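Local coordinates for exotoxin 5 (Staphylococcus aureus subsp. aureus COL, PDB 3R2I), which is a superantigen-like exotoxin of unknown function, built from an OB-fold domain and a beta-grasp domain and probably secreted to act on host immune defences, at residues G117-F121 with G137-N143; F150-S155 with S238-I244; K177-L182 with D234-K239. One frame throughout, in Å; residues are numbered along the deposited sequence.

Contact 1: residues G117-F121 with G137-N143; sequences GLDVF and GGITKKN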
loop_
_atom_site.group_PDB
_atom_site.type_symbol
_atom_site.label_atom_id
_atom_site.label_comp_id
_atom_site.label_asym_id
_atom_site.label_seq_id
_atom_site.Cartn_x
_atom_site.Cartn_y
_atom_site.Cartn_z
ATOM N N GLY A 117 9.827 -16.717 4.865
ATOM C CA GLY A 117 9.299 -15.765 5.816
ATOM C C GLY A 117 8.865 -14.426 5.238
ATOM O O GLY A 117 9.012 -13.392 5.881
ATOM N N LEU A 118 8.308 -14.432 4.043
ATOM C CA LEU A 118 7.884 -13.175 3.442
ATOM C C LEU A 118 6.396 -12.923 3.631
ATOM O O LEU A 118 5.598 -13.859 3.694
ATOM C CB LEU A 118 8.201 -13.170 1.942
ATOM C CG LEU A 118 9.649 -13.273 1.509
ATOM C CD1 LEU A 118 9.659 -13.428 -0.015
ATOM C CD2 LEU A 118 10.482 -12.049 1.981
ATOM N N ASP A 119 6.056 -11.651 3.796
ATOM C CA ASP A 119 4.676 -11.207 3.884
ATOM C C ASP A 119 4.395 -10.432 2.627
ATOM O O ASP A 119 5.274 -9.727 2.127
ATOM C CB ASP A 119 4.439 -10.252 5.050
ATOM C CG ASP A 119 4.427 -10.939 6.386
ATOM O OD1 ASP A 119 4.385 -12.185 6.446
ATOM O OD2 ASP A 119 4.461 -10.204 7.392
ATOM N N VAL A 120 3.155 -10.499 2.152
ATOM C CA VAL A 120 2.780 -9.780 0.953
ATOM C C VAL A 120 1.460 -9.044 1.100
ATOM O O VAL A 120 0.491 -9.601 1.579
ATOM C CB VAL A 120 2.733 -10.727 -0.299
ATOM C CG1 VAL A 120 2.111 -10.042 -1.452
ATOM C CG2 VAL A 120 4.188 -11.215 -0.675
ATOM N N PHE A 121 1.462 -7.761 0.733
ATOM C CA PHE A 121 0.257 -6.970 0.734
ATOM C C PHE A 121 -0.112 -6.923 -0.725
ATOM O O PHE A 121 0.612 -6.372 -1.550
ATOM C CB PHE A 121 0.432 -5.576 1.292
ATOM C CG PHE A 121 -0.843 -4.781 1.269
ATOM C CD1 PHE A 121 -1.816 -4.993 2.216
ATOM C CD2 PHE A 121 -1.070 -3.837 0.303
ATOM C CE1 PHE A 121 -3.002 -4.281 2.184
ATOM C CE2 PHE A 121 -2.242 -3.116 0.288
ATOM C CZ PHE A 121 -3.204 -3.343 1.219
ATOM N N GLY A 137 4.701 -5.655 -6.132
ATOM C CA GLY A 137 5.394 -5.335 -4.877
ATOM C C GLY A 137 4.740 -5.764 -3.588
ATOM O O GLY A 137 4.168 -6.852 -3.502
ATOM N N GLY A 138 4.830 -4.911 -2.572
ATOM C CA GLY A 138 4.210 -5.200 -1.299
ATOM C C GLY A 138 4.848 -6.302 -0.470
ATOM O O GLY A 138 4.217 -6.818 0.458
ATOM N N ILE A 139 6.117 -6.596 -0.742
ATOM C CA ILE A 139 6.850 -7.683 -0.087
ATOM C C ILE A 139 7.651 -7.182 1.078
ATOM O O ILE A 139 8.451 -6.291 0.928
ATOM C CB ILE A 139 7.785 -8.340 -1.100
ATOM C CG1 ILE A 139 6.989 -8.790 -2.341
ATOM C CG2 ILE A 139 8.535 -9.547 -0.509
ATOM C CD1 ILE A 139 7.884 -8.906 -3.589
ATOM N N THR A 140 7.401 -7.740 2.257
ATOM C CA THR A 140 8.119 -7.357 3.482
ATOM C C THR A 140 8.579 -8.598 4.200
ATOM O O THR A 140 8.152 -9.679 3.871
ATOM C CB THR A 140 7.188 -6.586 4.457
ATOM O OG1 THR A 140 6.001 -7.352 4.679
ATOM C CG2 THR A 140 6.793 -5.195 3.882
ATOM N N LYS A 141 9.476 -8.439 5.155
ATOM C CA LYS A 141 9.918 -9.533 5.981
ATOM C C LYS A 141 8.934 -9.679 7.131
ATOM O O LYS A 141 8.545 -8.692 7.755
ATOM C CB LYS A 141 11.317 -9.276 6.517
ATOM C CG LYS A 141 12.383 -9.308 5.443
ATOM C CD LYS A 141 13.825 -9.201 6.035
ATOM C CE LYS A 141 14.859 -9.198 4.916
ATOM N NZ LYS A 141 16.255 -9.056 5.410
ATOM N N LYS A 142 8.515 -10.906 7.414
ATOM C CA LYS A 142 7.545 -11.129 8.491
ATOM C C LYS A 142 8.085 -10.694 9.850
ATOM O O LYS A 142 9.307 -10.578 10.033
ATOM C CB LYS A 142 7.151 -12.609 8.584
ATOM C CG LYS A 142 8.234 -13.506 9.236
ATOM C CD LYS A 142 7.791 -14.959 9.236
ATOM C CE LYS A 142 8.777 -15.850 9.980
ATOM N NZ LYS A 142 8.393 -17.300 9.879
ATOM N N ASN A 143 7.188 -10.507 10.814
ATOM C CA ASN A 143 7.614 -10.122 12.167
ATOM C C ASN A 143 8.477 -11.191 12.773
ATOM O O ASN A 143 8.164 -12.375 12.637
ATOM C CB ASN A 143 6.425 -9.939 13.119
ATOM C CG ASN A 143 5.546 -8.775 12.749
ATOM O OD1 ASN A 143 5.823 -8.054 11.797
ATOM N ND2 ASN A 143 4.453 -8.596 13.496
HETATM O O HOH W 1 4.327 -11.068 10.348
HETATM O O HOH W 2 1.554 -7.566 -3.862
#
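Asp-119 turns its CG beside the backbone N (chi1 -74°), which brings the carboxylate against CA and CB of Lys-142, the two side chains crossing at about a right angle. Asp-119 OD2 lies 3.4 Å from Lys-142 CA. Lys-142 sets its CG between its own N and carbonyl carbon (chi1 76°), and this lays CG against Gly-117 O, 3.4 Å away. Beyond CG the lysine runs extended past Gly-117, its CD 3.8 Å from Gly-117 CA, and its NZ is hydrogen-bonded to Asn-76 OD1. Strands 118-120 and 139-141 pair antiparallel in the OB-fold domain. Asp-119 and Thr-140 form the hydrogen-bonded pair, with Asp-119 N to Thr-140 O at 2.9 Å and nearly straight (176°). Lys-142 N to Gly-117 O and Phe-121 N to Gly-138 O extend the ladder at its two ends. Val-120 and Ile-139 lie side by side on the face that meets Val-101, with Val-120 CG2 4.1 Å from Ile-139 CG1. Past the strand, one water donates to both Phe-121 O and Gly-137 O. The buried carboxylate has several partners: OD1 bonds Thr-75 OG1 and Asn-76 N, while a water links OD2 to Asn-143 N. These partners would be expected to favour the charged form of Asp-119.

Contact 2: residues F150-S155 with S238-I244; sequences FVSNPS and SKQIKNI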
loop_
_atom_site.group_PDB
_atom_site.type_symbol
_atom_site.label_atom_id
_atom_site.label_comp_id
_atom_site.label_asym_id
_atom_site.label_seq_id
_atom_site.Cartn_x
_atom_site.Cartn_y
_atom_site.Cartn_z
ATOM N N PHE A 150 3.281 -7.050 18.907
ATOM C CA PHE A 150 3.603 -5.878 18.081
ATOM C C PHE A 150 2.401 -5.237 17.393
ATOM O O PHE A 150 1.678 -5.874 16.605
ATOM C CB PHE A 150 4.619 -6.187 16.963
ATOM C CG PHE A 150 5.030 -4.950 16.180
ATOM C CD1 PHE A 150 6.232 -4.309 16.457
ATOM C CD2 PHE A 150 4.174 -4.375 15.249
ATOM C CE1 PHE A 150 6.596 -3.170 15.787
ATOM C CE2 PHE A 150 4.527 -3.221 14.589
ATOM C CZ PHE A 150 5.747 -2.623 14.861
ATOM N N VAL A 151 2.280 -3.936 17.631
ATOM C CA VAL A 151 1.246 -3.114 17.070
ATOM C C VAL A 151 1.795 -1.712 17.150
ATOM O O VAL A 151 2.313 -1.327 18.173
ATOM C CB VAL A 151 -0.071 -3.150 17.898
ATOM C CG1 VAL A 151 -1.108 -2.245 17.261
ATOM C CG2 VAL A 151 -0.612 -4.576 18.025
ATOM N N SER A 152 1.731 -0.984 16.046
ATOM C CA SER A 152 2.142 0.413 15.997
ATOM C C SER A 152 0.814 1.154 15.885
ATOM O O SER A 152 -0.149 0.646 15.312
ATOM C CB SER A 152 3.015 0.733 14.776
ATOM O OG SER A 152 4.207 -0.028 14.743
ATOM N N ASN A 153 0.771 2.364 16.403
ATOM C CA ASN A 153 -0.455 3.128 16.396
ATOM C C ASN A 153 -0.129 4.607 16.191
ATOM O O ASN A 153 -0.302 5.413 17.099
ATOM C CB ASN A 153 -1.180 2.865 17.718
ATOM C CG ASN A 153 -2.470 3.680 17.863
ATOM O OD1 ASN A 153 -2.813 4.069 18.974
ATOM N ND2 ASN A 153 -3.132 4.011 16.753
ATOM N N PRO A 154 0.444 4.946 15.025
ATOM C CA PRO A 154 0.775 6.323 14.716
ATOM C C PRO A 154 -0.472 7.167 14.525
ATOM O O PRO A 154 -1.474 6.677 14.048
ATOM C CB PRO A 154 1.535 6.221 13.400
ATOM C CG PRO A 154 1.045 4.997 12.780
ATOM C CD PRO A 154 0.897 4.049 13.953
ATOM N N SER A 155 -0.402 8.439 14.906
ATOM C CA SER A 155 -1.565 9.316 14.747
ATOM C C SER A 155 -1.799 9.509 13.255
ATOM O O SER A 155 -0.878 9.363 12.473
ATOM C CB SER A 155 -1.335 10.661 15.436
ATOM O OG SER A 155 -0.271 11.330 14.798
ATOM N N SER A 238 7.631 0.141 10.827
ATOM C CA SER A 238 6.437 0.851 11.248
ATOM C C SER A 238 6.587 1.613 12.568
ATOM O O SER A 238 5.869 2.573 12.815
ATOM C CB SER A 238 5.235 -0.103 11.270
ATOM O OG SER A 238 5.327 -1.014 12.331
ATOM N N LYS A 239 7.522 1.202 13.409
ATOM C CA LYS A 239 7.695 1.881 14.675
ATOM C C LYS A 239 8.419 3.236 14.483
ATOM O O LYS A 239 8.461 4.052 15.410
ATOM C CB LYS A 239 8.407 1.010 15.739
ATOM C CG LYS A 239 9.939 0.849 15.607
ATOM C CD LYS A 239 10.461 -0.353 14.756
ATOM C CE LYS A 239 10.345 -1.723 15.499
ATOM N NZ LYS A 239 10.948 -2.843 14.722
ATOM N N GLN A 240 8.962 3.472 13.283
ATOM C CA GLN A 240 9.654 4.707 12.991
ATOM C C GLN A 240 8.744 5.766 12.413
ATOM O O GLN A 240 9.186 6.852 12.098
ATOM C CB GLN A 240 10.800 4.432 12.047
ATOM C CG GLN A 240 11.852 3.521 12.666
ATOM C CD GLN A 240 12.475 4.140 13.901
ATOM O OE1 GLN A 240 12.823 5.320 13.911
ATOM N NE2 GLN A 240 12.604 3.351 14.945
ATOM N N ILE A 241 7.481 5.435 12.211
ATOM C CA ILE A 241 6.527 6.400 11.701
ATOM C C ILE A 241 6.095 7.279 12.874
ATOM O O ILE A 241 5.523 6.786 13.855
ATOM C CB ILE A 241 5.275 5.707 11.126
ATOM C CG1 ILE A 241 5.656 4.842 9.921
ATOM C CG2 ILE A 241 4.228 6.767 10.710
ATOM C CD1 ILE A 241 4.541 3.921 9.457
ATOM N N LYS A 242 6.413 8.561 12.797
ATOM C CA LYS A 242 6.051 9.513 13.830
ATOM C C LYS A 242 4.555 9.848 13.725
ATOM O O LYS A 242 3.812 9.748 14.703
ATOM C CB LYS A 242 6.877 10.777 13.664
ATOM C CG LYS A 242 6.652 11.823 14.765
ATOM C CD LYS A 242 7.580 13.014 14.572
ATOM C CE LYS A 242 7.342 14.091 15.631
ATOM N NZ LYS A 242 8.254 15.278 15.503
ATOM N N ASN A 243 4.122 10.262 12.541
ATOM C CA ASN A 243 2.727 10.596 12.321
ATOM C C ASN A 243 2.402 10.587 10.844
ATOM O O ASN A 243 3.288 10.490 10.002
ATOM C CB ASN A 243 2.400 11.966 12.932
ATOM C CG ASN A 243 3.209 13.081 12.323
ATOM O OD1 ASN A 243 4.179 13.535 12.903
ATOM N ND2 ASN A 243 2.878 13.458 11.118
ATOM N N ILE A 244 1.115 10.620 10.541
ATOM C CA ILE A 244 0.664 10.623 9.179
ATOM C C ILE A 244 -0.321 11.766 9.058
ATOM O O ILE A 244 -1.245 11.907 9.859
ATOM C CB ILE A 244 -0.018 9.318 8.757
ATOM C CG1 ILE A 244 0.866 8.108 9.048
ATOM C CG2 ILE A 244 -0.401 9.385 7.257
ATOM C CD1 ILE A 244 0.096 6.764 8.821
HETATM O O HOH W 3 -1.050 12.850 12.596
HETATM O O HOH W 4 1.965 9.209 16.394
#
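Phe-150 begins the contact by directing its ring edge at Ser-238, with CZ 3.0 Å from Ser-238 OG. Its CG is anti to the backbone N (chi1 -176°), which extends the ring toward the 3-10 turn at 238-240. The oxygen lies near the ring plane, as does Lys-239 CE, 4.0 Å from Phe-150 CE1, where the lysine chain crosses the phenylalanine at about a right angle. Ser-152 follows, its OG hydrogen-bonded to Ser-238 OG at 2.8 Å. Ser-238 OG is also hydrogen-bonded to Lys-177 O, so this hydroxyl joins three pieces of chain. Pro-154 packs its ring obliquely on Ile-241, with Pro-154 CB 3.8 Å from Ile-241 CG2. Its CG also comes near Ile-244 CD1, and these isoleucines continue the apolar layer onto helix 182-197 through Leu-185 and Ile-189. At Ser-155 the backbone takes over: Ile-244 N donates to Ser-155 O at 3.0 Å along a bent path (142°). Here strand 155-160 comes alongside strand 241-248 in the parallel pairing at the middle of the beta-grasp sheet. Ser-155 OG rests 3.3 Å from Asn-243 CB. Two waters complete this end: one joins Ser-155 OG to Ile-244 O, and the other accepts from Ser-155 N while donating to Lys-242 O at 2.6 Å. The chemistry thus changes along the segment, from a pair of serine hydroxyls, one of them at an aromatic edge, through an apolar patch, to a water-bridged strand start where solvent carries part of the hydrogen bonding between the two backbones.

Contact 3: residues K177-L182 with D234-K239; sequences KEEVSL and DVMDSK
The contact is a two-stranded antiparallel ribbon whose first strand, 179-181, runs straight into helix 182-197 of the beta-grasp domain; the second is 235-237. Val-180 and Met-236 form its hydrogen-bonded pair: Val-180 N reaches Met-236 O at 2.9 Å, and the return bond, Met-236 N to Val-180 O, has the same length. Ser-238 N to Glu-178 O and Leu-182 N to Asp-234 O continue the ladder in either direction. On the face of Val-180 and Met-236 the two side chains run side by side, with Val-180 CG1 3.9 Å from Met-236 CG. A bend at the last torsion of the methionine (chi3 75°) takes its CE to Leu-182 CB, 4.0 Å away. On the other face, the carboxylate of Glu-179 covers a methyl of Val-235, its CD 3.4 Å from Val-235 CG1. The Ser-181 hydroxyl N-caps the helix through Glu-184 N. Beyond the ribbon, the Ser-238 OG bond to Lys-177 O is 2.7 Å long and lies in the carbonyl plane, while Lys-239 NZ and Glu-178 OE1 form a long, weak salt bridge at 3.9 Å. Glu-179 OE2 and Asp-237 OD1 stand 4.5 Å apart, and a single water donates to both. That water, together with the bond from Lys-141 N to Glu-179 OE1, probably eases the repulsion between the two carboxylates.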
loop_
_atom_site.group_PDB
_atom_site.type_symbol
_atom_site.label_atom_id
_atom_site.label_comp_id
_atom_site.label_asym_id
_atom_site.label_seq_id
_atom_site.Cartn_x
_atom_site.Cartn_y
_atom_site.Cartn_z
ATOM N N LYS A 177 2.383 -4.922 11.517
ATOM C CA LYS A 177 3.606 -5.460 10.983
ATOM C C LYS A 177 4.730 -4.589 11.405
ATOM O O LYS A 177 4.631 -3.391 11.386
ATOM C CB LYS A 177 3.546 -5.503 9.451
ATOM C CG LYS A 177 2.818 -6.733 8.892
ATOM C CD LYS A 177 2.242 -6.500 7.460
ATOM C CE LYS A 177 0.707 -6.039 7.494
ATOM N NZ LYS A 177 0.259 -4.913 8.468
ATOM N N GLU A 178 5.807 -5.243 11.774
ATOM C CA GLU A 178 7.032 -4.598 12.171
ATOM C C GLU A 178 7.639 -3.854 10.952
ATOM O O GLU A 178 8.110 -2.740 11.050
ATOM C CB GLU A 178 7.903 -5.720 12.668
ATOM C CG GLU A 178 9.126 -5.353 13.376
ATOM C CD GLU A 178 9.683 -6.560 14.097
ATOM O OE1 GLU A 178 9.680 -6.500 15.350
ATOM O OE2 GLU A 178 9.982 -7.588 13.427
ATOM N N GLU A 179 7.582 -4.483 9.793
ATOM C CA GLU A 179 8.058 -3.881 8.555
ATOM C C GLU A 179 6.853 -3.775 7.638
ATOM O O GLU A 179 6.209 -4.796 7.342
ATOM C CB GLU A 179 9.143 -4.735 7.917
ATOM C CG GLU A 179 9.466 -4.301 6.490
ATOM C CD GLU A 179 10.764 -4.883 5.988
ATOM O OE1 GLU A 179 10.718 -5.724 5.078
ATOM O OE2 GLU A 179 11.823 -4.539 6.561
ATOM N N VAL A 180 6.551 -2.557 7.177
ATOM C CA VAL A 180 5.358 -2.326 6.327
ATOM C C VAL A 180 5.783 -1.651 5.048
ATOM O O VAL A 180 6.772 -0.901 5.033
ATOM C CB VAL A 180 4.294 -1.439 7.058
ATOM C CG1 VAL A 180 4.896 -0.073 7.385
ATOM C CG2 VAL A 180 2.991 -1.264 6.234
ATOM N N SER A 181 5.017 -1.907 3.976
ATOM C CA SER A 181 5.323 -1.324 2.676
ATOM C C SER A 181 4.572 -0.034 2.515
ATOM O O SER A 181 3.460 0.136 3.043
ATOM C CB SER A 181 4.933 -2.247 1.516
ATOM O OG SER A 181 3.551 -2.508 1.507
ATOM N N LEU A 182 5.186 0.879 1.778
ATOM C CA LEU A 182 4.538 2.130 1.464
ATOM C C LEU A 182 3.220 1.814 0.693
ATOM O O LEU A 182 2.215 2.493 0.858
ATOM C CB LEU A 182 5.490 2.980 0.624
ATOM C CG LEU A 182 4.978 4.341 0.170
ATOM C CD1 LEU A 182 4.672 5.272 1.375
ATOM C CD2 LEU A 182 6.020 4.949 -0.709
ATOM N N ASP A 234 8.955 -0.032 -1.919
ATOM C CA ASP A 234 9.552 0.588 -0.745
ATOM C C ASP A 234 8.915 0.056 0.527
ATOM O O ASP A 234 7.696 -0.100 0.636
ATOM C CB ASP A 234 9.383 2.097 -0.744
ATOM C CG ASP A 234 10.054 2.776 -1.903
ATOM O OD1 ASP A 234 10.651 2.121 -2.781
ATOM O OD2 ASP A 234 9.969 4.012 -1.919
ATOM N N VAL A 235 9.771 -0.075 1.514
ATOM C CA VAL A 235 9.471 -0.629 2.805
ATOM C C VAL A 235 10.020 0.271 3.923
ATOM O O VAL A 235 10.924 1.067 3.684
ATOM C CB VAL A 235 10.131 -2.016 2.766
ATOM C CG1 VAL A 235 11.126 -2.281 3.899
ATOM C CG2 VAL A 235 9.157 -3.063 2.445
ATOM N N MET A 236 9.458 0.161 5.126
ATOM C CA MET A 236 9.942 0.937 6.265
ATOM C C MET A 236 9.546 0.236 7.569
ATOM O O MET A 236 8.682 -0.622 7.554
ATOM C CB MET A 236 9.321 2.324 6.232
ATOM C CG MET A 236 7.839 2.313 6.590
ATOM S SD MET A 236 6.966 3.838 6.143
ATOM C CE MET A 236 6.847 3.602 4.355
ATOM N N ASP A 237 10.203 0.594 8.669
ATOM C CA ASP A 237 9.907 0.046 9.992
ATOM C C ASP A 237 8.732 0.821 10.527
ATOM O O ASP A 237 8.838 2.026 10.709
ATOM C CB ASP A 237 11.079 0.232 10.950
ATOM C CG ASP A 237 12.127 -0.815 10.809
ATOM O OD1 ASP A 237 11.850 -1.918 10.227
ATOM O OD2 ASP A 237 13.209 -0.555 11.383
ATOM N N SER A 238 7.631 0.141 10.827
ATOM C CA SER A 238 6.437 0.851 11.248
ATOM C C SER A 238 6.587 1.613 12.568
ATOM O O SER A 238 5.869 2.573 12.815
ATOM C CB SER A 238 5.235 -0.103 11.270
ATOM O OG SER A 238 5.327 -1.014 12.331
ATOM N N LYS A 239 7.522 1.202 13.409
ATOM C CA LYS A 239 7.695 1.881 14.675
ATOM C C LYS A 239 8.419 3.236 14.483
ATOM O O LYS A 239 8.461 4.052 15.410
ATOM C CB LYS A 239 8.407 1.010 15.739
ATOM C CG LYS A 239 9.939 0.849 15.607
ATOM C CD LYS A 239 10.461 -0.353 14.756
ATOM C CE LYS A 239 10.345 -1.723 15.499
ATOM N NZ LYS A 239 10.948 -2.843 14.722
HETATM O O HOH W 5 12.242 -1.801 7.121
#

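Overall arrangement
From the N terminus, the chain first closes contact 1, where 137-143 returns to 117-121 within the OB-fold domain. It then passes to 150-155, which opens the long loop closed by contact 2 at 238-244. Contact 3 is nested inside that loop: 177-182 leads into helix 182-197. Segment 234-239 later returns to pair with 177-182, sharing Ser-238 and Lys-239 with contact 2. Contact 1 precedes both and contact 3 is nested in contact 2, so none cross. The domains meet where contact 1 touches contact 3, about 9 Å between centres: Asn-143 OD1 accepts a hydrogen bond from Glu-178 N, and Thr-140 packs on Val-235. Contact 2 joins the entry of the beta-grasp sheet to the same ribbon.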